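Local coordinates for cysteine synthase 3 (Entamoeba histolytica, PDB 6KR5), which probably catalyses the pyridoxal-phosphate-dependent formation of L-cysteine from O-acetyl-L-serine and sulfide, the last step of cysteine synthesis, at residues Thr33-Ile38 against Val330-Leu335; Val27-Val32 against Lys271-Met276. All coordinates share one frame; numbering follows the deposited sequence.

Contact 1. Residues Thr33-Ile38 against Val330-Leu335; sequences TDHPSI and VLDSLL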
loop_
_atom_site.group_PDB
_atom_site.type_symbol
_atom_site.label_atom_id
_atom_site.label_comp_id
_atom_site.label_asym_id
_atom_site.label_seq_id
_atom_site.Cartn_x
_atom_site.Cartn_y
_atom_site.Cartn_z
ATOM N N THR B 33 -21.203 9.400 -2.568
ATOM C CA THR B 33 -22.581 8.920 -2.601
ATOM C C THR B 33 -23.576 10.005 -2.223
ATOM O O THR B 33 -24.787 9.760 -2.278
ATOM C CB THR B 33 -22.770 7.719 -1.666
ATOM O OG1 THR B 33 -22.578 8.136 -0.307
ATOM C CG2 THR B 33 -21.790 6.600 -2.018
ATOM N N ASP B 34 -23.080 11.189 -1.853
ATOM C CA ASP B 34 -23.875 12.350 -1.454
ATOM C C ASP B 34 -24.385 13.029 -2.724
ATOM O O ASP B 34 -23.845 14.030 -3.201
ATOM C CB ASP B 34 -23.018 13.278 -0.599
ATOM C CG ASP B 34 -23.735 14.547 -0.171
ATOM O OD1 ASP B 34 -24.984 14.569 -0.113
ATOM O OD2 ASP B 34 -23.016 15.530 0.106
ATOM N N HIS B 35 -25.446 12.453 -3.289
ATOM C CA HIS B 35 -26.024 12.931 -4.536
ATOM C C HIS B 35 -27.498 12.561 -4.567
ATOM O O HIS B 35 -27.857 11.461 -4.133
ATOM C CB HIS B 35 -25.319 12.338 -5.762
ATOM C CG HIS B 35 -25.657 13.034 -7.042
ATOM N ND1 HIS B 35 -26.610 12.564 -7.918
ATOM C CD2 HIS B 35 -25.180 14.178 -7.585
ATOM C CE1 HIS B 35 -26.695 13.382 -8.952
ATOM N NE2 HIS B 35 -25.838 14.370 -8.775
ATOM N N PRO B 36 -28.367 13.446 -5.066
ATOM C CA PRO B 36 -29.808 13.146 -5.057
ATOM C C PRO B 36 -30.188 11.871 -5.783
ATOM O O PRO B 36 -31.224 11.280 -5.454
ATOM C CB PRO B 36 -30.421 14.378 -5.740
ATOM C CG PRO B 36 -29.452 15.477 -5.461
ATOM C CD PRO B 36 -28.089 14.833 -5.477
ATOM N N SER B 37 -29.386 11.421 -6.754
ATOM C CA SER B 37 -29.718 10.215 -7.495
ATOM C C SER B 37 -29.647 8.958 -6.634
ATOM O O SER B 37 -30.221 7.934 -7.014
ATOM C CB SER B 37 -28.780 10.068 -8.692
ATOM O OG SER B 37 -27.457 9.841 -8.240
ATOM N N ILE B 38 -28.965 9.006 -5.492
ATOM C CA ILE B 38 -28.770 7.830 -4.644
ATOM C C ILE B 38 -29.550 8.010 -3.345
ATOM O O ILE B 38 -29.310 8.969 -2.596
ATOM C CB ILE B 38 -27.282 7.583 -4.360
ATOM C CG1 ILE B 38 -26.535 7.342 -5.672
ATOM C CG2 ILE B 38 -27.108 6.409 -3.406
ATOM C CD1 ILE B 38 -25.013 7.287 -5.507
ATOM N N VAL B 330 -19.053 18.229 -9.822
ATOM C CA VAL B 330 -18.381 17.036 -10.327
ATOM C C VAL B 330 -19.332 15.850 -10.332
ATOM O O VAL B 330 -19.413 15.113 -11.319
ATOM C CB VAL B 330 -17.113 16.742 -9.502
ATOM C CG1 VAL B 330 -16.572 15.369 -9.863
ATOM C CG2 VAL B 330 -16.064 17.793 -9.777
ATOM N N LEU B 331 -20.059 15.635 -9.232
ATOM C CA LEU B 331 -20.954 14.479 -9.183
ATOM C C LEU B 331 -22.112 14.628 -10.163
ATOM O O LEU B 331 -22.535 13.644 -10.775
ATOM C CB LEU B 331 -21.477 14.264 -7.769
ATOM C CG LEU B 331 -20.422 13.804 -6.761
ATOM C CD1 LEU B 331 -21.081 13.566 -5.419
ATOM C CD2 LEU B 331 -19.724 12.543 -7.240
ATOM N N ASP B 332 -22.641 15.848 -10.326
ATOM C CA ASP B 332 -23.665 16.067 -11.347
ATOM C C ASP B 332 -23.146 15.702 -12.735
ATOM O O ASP B 332 -23.863 15.081 -13.529
ATOM C CB ASP B 332 -24.128 17.524 -11.335
ATOM C CG ASP B 332 -25.206 17.798 -10.299
ATOM O OD1 ASP B 332 -25.784 16.841 -9.747
ATOM O OD2 ASP B 332 -25.484 18.993 -10.044
ATOM N N SER B 333 -21.904 16.082 -13.049
ATOM C CA SER B 333 -21.350 15.809 -14.374
ATOM C C SER B 333 -21.194 14.314 -14.624
ATOM O O SER B 333 -21.214 13.870 -15.779
ATOM C CB SER B 333 -20.007 16.528 -14.534
ATOM O OG SER B 333 -18.940 15.773 -13.974
ATOM N N LEU B 334 -21.067 13.530 -13.564
ATOM C CA LEU B 334 -20.855 12.094 -13.671
ATOM C C LEU B 334 -22.131 11.283 -13.552
ATOM O O LEU B 334 -22.237 10.216 -14.181
ATOM C CB LEU B 334 -19.875 11.634 -12.584
ATOM C CG LEU B 334 -18.431 12.079 -12.770
ATOM C CD1 LEU B 334 -17.646 11.834 -11.500
ATOM C CD2 LEU B 334 -17.820 11.343 -13.946
ATOM N N LEU B 335 -23.106 11.757 -12.781
ATOM C CA LEU B 335 -24.227 10.923 -12.366
ATOM C C LEU B 335 -25.563 11.326 -12.963
ATOM O O LEU B 335 -26.448 10.475 -13.071
ATOM C CB LEU B 335 -24.352 10.919 -10.838
ATOM C CG LEU B 335 -23.169 10.306 -10.083
ATOM C CD1 LEU B 335 -23.361 10.360 -8.573
ATOM C CD2 LEU B 335 -22.917 8.871 -10.553
#
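Asp34 meets the C-terminal helix 327-335 through its backbone: its carbonyl O lies 3.6 Å from Leu331 CD1, an apolar methyl against the peptide. Its carboxylate turns to another residue of the same helix, forming a salt bridge from OD2 to Lys327. Asp34 is also the centre of an inverse gamma turn, which bends the chain just before His35 enters the contact.

His35 carries most of the interaction. With CG anti to the backbone N (chi1 -166°), its imidazole reaches across to the helix and lies among Leu331, Asp332 and Leu335. His35 NE2 donates to Asp332 OD1 over 2.7 Å. The oxygen is approached nearly along its C-O direction and sits somewhat tilted from the ring plane, while the ring and carboxylate planes stand almost perpendicular, 82° apart. Leu335 CD1 covers one face in a CH-pi contact, 4.1 Å from the ring centroid and displaced toward the rim, while Pro36 CD rests against the opposite face. Leu331 CB comes within 3.7 Å of CD2 of His35, approaching obliquely.

Ser37 closes back on the same ring within a type I turn running from His35 to Ile38. Its OG is hydrogen-bonded to His35 ND1 at 2.9 Å, and its backbone N donates to ND1 over 3.2 Å from well out of the ring plane. Ser37 OG also lies near Leu335 CD1, and that leucine continues inward to Leu286 and Leu289 of helix 279-292.

The contact thus fastens the loop between strands 26-28 and 43-48 to the last helix of the chain. Both ring nitrogens are engaged, ND1 by the turn and NE2 by the helix, which fixes the rotation of the imidazole. The Asp332 carboxylate accepts the NE2 proton and would be expected to polarise the ring.

Contact 2. Residues Val27-Val32 against Lys271-Met276; sequences VELHGV and KYDGIM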
loop_
_atom_site.group_PDB
_atom_site.type_symbol
_atom_site.label_atom_id
_atom_site.label_comp_id
_atom_site.label_asym_id
_atom_site.label_seq_id
_atom_site.Cartn_x
_atom_site.Cartn_y
_atom_site.Cartn_z
ATOM N N VAL B 27 -15.219 -1.005 2.969
ATOM C CA VAL B 27 -15.362 0.342 3.525
ATOM C C VAL B 27 -16.560 1.049 2.898
ATOM O O VAL B 27 -16.774 0.982 1.683
ATOM C CB VAL B 27 -14.074 1.166 3.299
ATOM C CG1 VAL B 27 -14.183 2.568 3.929
ATOM C CG2 VAL B 27 -12.864 0.410 3.846
ATOM N N GLU B 28 -17.325 1.762 3.725
ATOM C CA GLU B 28 -18.437 2.561 3.215
ATOM C C GLU B 28 -17.944 3.794 2.466
ATOM O O GLU B 28 -17.063 4.516 2.951
ATOM C CB GLU B 28 -19.332 3.022 4.364
ATOM C CG GLU B 28 -19.964 1.910 5.190
ATOM C CD GLU B 28 -20.689 2.442 6.427
ATOM O OE1 GLU B 28 -20.426 3.591 6.842
ATOM O OE2 GLU B 28 -21.525 1.696 6.986
ATOM N N LEU B 29 -18.557 4.057 1.301
ATOM C CA LEU B 29 -18.447 5.354 0.633
ATOM C C LEU B 29 -19.486 6.318 1.198
ATOM O O LEU B 29 -20.616 5.917 1.491
ATOM C CB LEU B 29 -18.663 5.198 -0.872
ATOM C CG LEU B 29 -17.529 4.559 -1.657
ATOM C CD1 LEU B 29 -17.871 4.587 -3.148
ATOM C CD2 LEU B 29 -16.198 5.256 -1.388
ATOM N N HIS B 30 -19.106 7.593 1.333
ATOM C CA HIS B 30 -20.024 8.612 1.847
ATOM C C HIS B 30 -19.937 9.896 1.038
ATOM O O HIS B 30 -20.960 10.506 0.714
ATOM C CB HIS B 30 -19.734 8.927 3.318
ATOM C CG HIS B 30 -19.963 7.773 4.239
ATOM N ND1 HIS B 30 -21.221 7.295 4.538
ATOM C CD2 HIS B 30 -19.091 7.006 4.935
ATOM C CE1 HIS B 30 -21.112 6.271 5.366
ATOM N NE2 HIS B 30 -19.832 6.080 5.629
ATOM N N GLY B 31 -18.715 10.328 0.737
ATOM C CA GLY B 31 -18.541 11.604 0.069
ATOM C C GLY B 31 -19.109 11.604 -1.333
ATOM O O GLY B 31 -19.867 12.502 -1.710
ATOM N N VAL B 32 -18.763 10.585 -2.126
ATOM C CA VAL B 32 -19.229 10.534 -3.509
ATOM C C VAL B 32 -20.611 9.916 -3.651
ATOM O O VAL B 32 -21.157 9.920 -4.759
ATOM C CB VAL B 32 -18.237 9.784 -4.424
ATOM C CG1 VAL B 32 -16.919 10.536 -4.494
ATOM C CG2 VAL B 32 -18.043 8.325 -3.981
ATOM N N LYS B 271 -10.538 12.861 -3.195
ATOM C CA LYS B 271 -10.775 14.177 -2.601
ATOM C C LYS B 271 -11.905 14.144 -1.579
ATOM O O LYS B 271 -11.826 14.816 -0.541
ATOM C CB LYS B 271 -11.087 15.207 -3.683
ATOM C CG LYS B 271 -11.113 16.643 -3.150
ATOM C CD LYS B 271 -11.288 17.654 -4.278
ATOM C CE LYS B 271 -11.418 19.061 -3.722
ATOM N NZ LYS B 271 -11.652 20.080 -4.783
ATOM N N TYR B 272 -12.979 13.393 -1.859
ATOM C CA TYR B 272 -14.176 13.464 -1.030
ATOM C C TYR B 272 -14.397 12.266 -0.121
ATOM O O TYR B 272 -15.181 12.377 0.833
ATOM C CB TYR B 272 -15.407 13.698 -1.922
ATOM C CG TYR B 272 -15.250 15.011 -2.662
ATOM C CD1 TYR B 272 -15.118 16.197 -1.955
ATOM C CD2 TYR B 272 -15.170 15.061 -4.044
ATOM C CE1 TYR B 272 -14.941 17.401 -2.605
ATOM C CE2 TYR B 272 -14.998 16.277 -4.710
ATOM C CZ TYR B 272 -14.882 17.440 -3.979
ATOM O OH TYR B 272 -14.707 18.671 -4.604
ATOM N N ASP B 273 -13.727 11.128 -0.370
ATOM C CA ASP B 273 -13.732 10.019 0.573
ATOM C C ASP B 273 -12.353 9.697 1.119
ATOM O O ASP B 273 -12.246 8.856 2.018
ATOM C CB ASP B 273 -14.349 8.762 -0.066
ATOM C CG ASP B 273 -15.848 8.863 -0.152
ATOM O OD1 ASP B 273 -16.532 8.489 0.828
ATOM O OD2 ASP B 273 -16.326 9.343 -1.191
ATOM N N GLY B 274 -11.305 10.356 0.634
ATOM C CA GLY B 274 -9.991 10.090 1.175
ATOM C C GLY B 274 -9.417 8.732 0.850
ATOM O O GLY B 274 -8.526 8.263 1.562
ATOM N N ILE B 275 -9.895 8.090 -0.212
ATOM C CA ILE B 275 -9.417 6.783 -0.643
ATOM C C ILE B 275 -8.708 6.980 -1.974
ATOM O O ILE B 275 -9.328 7.402 -2.952
ATOM C CB ILE B 275 -10.575 5.784 -0.776
ATOM C CG1 ILE B 275 -11.209 5.516 0.587
ATOM C CG2 ILE B 275 -10.097 4.509 -1.426
ATOM C CD1 ILE B 275 -12.561 4.848 0.489
ATOM N N MET B 276 -7.404 6.696 -2.012
ATOM C CA MET B 276 -6.605 6.936 -3.216
ATOM C C MET B 276 -6.562 5.655 -4.029
ATOM O O MET B 276 -5.644 4.848 -3.905
ATOM C CB MET B 276 -5.203 7.417 -2.871
ATOM C CG MET B 276 -4.450 7.897 -4.103
ATOM S SD MET B 276 -2.836 8.571 -3.650
ATOM C CE MET B 276 -2.252 9.242 -5.197
HETATM O O HOH W 1 -15.883 6.988 3.092
#
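Leu29 and Ile275 form the apolar centre, with Leu29 CD2 4.1 Å from Ile275 CD1. The same isoleucine methyl reaches Val27 CG1 more loosely. Strand 26-28, which pairs in parallel at Val27 with a strand of the second subunit so that the sheet runs on across the interface, is thereby packed against the chain that leaves helix 259-273. Behind this pair, Leu29 rests on Ile44 and Val46 of the neighbouring strand, whereas Ile275 also touches Ile17 of the second subunit. Farther along, Val32 CG1 packs on Tyr272 CB at 4.3 Å.

Between these apolar groups sits the buried carboxylate of Asp273. The side chain of Leu29 crosses it at about a right angle, with CD2 3.8 Å from Asp273 CG, and Val32 CG2 lies close to OD2. Asp273 CG stands anti to its own carbonyl carbon (chi1 -76°), which directs the carboxylate into the bend formed by residues 30-32.

Three successive peptide N-H groups converge there. Asp273 OD1 accepts from His30 N at 2.8 Å, nearly straight at 171°, and from Gly31 N at 2.9 Å, both on its syn side but the second farther out of the carboxylate plane. OD2 takes Val32 N at 2.9 Å through its syn lone pair. A water bridges OD1 to Glu28 O, donating to both. Gly31 brings its backbone against the helix, its CA making a CH...O contact with Tyr272 O.

At the outer margin, His30 NE2 makes weak hydrogen bonds to Glu28 OE1 and to the carbonyl of His15 in the second subunit.

Asp273 therefore ties the last part of helix 259-273 to the bend at residues 30-32; its buried carboxylate is met by three peptide N-H groups and a water, which would be expected to stabilise its ionised form.

The two contacts are consecutive along the chain on the 27-38 side, and they adjoin in space where Leu331 CD1 lies 3.7 Å from Val32 O. Contact 2 is the more buried, at the subunit interface where the sheet runs on into the second subunit; contact 1 is partly exposed, farther from the chain centre, and is touched by no second subunit. Helix 279-292 backs both, and Lys327 links them by pairing with Asp34 and with Gly31 O. Each relies on an aspartate from the later segment, but contact 1 uses it for a side-chain bond to an imidazole, contact 2 for gathering backbone N-H groups.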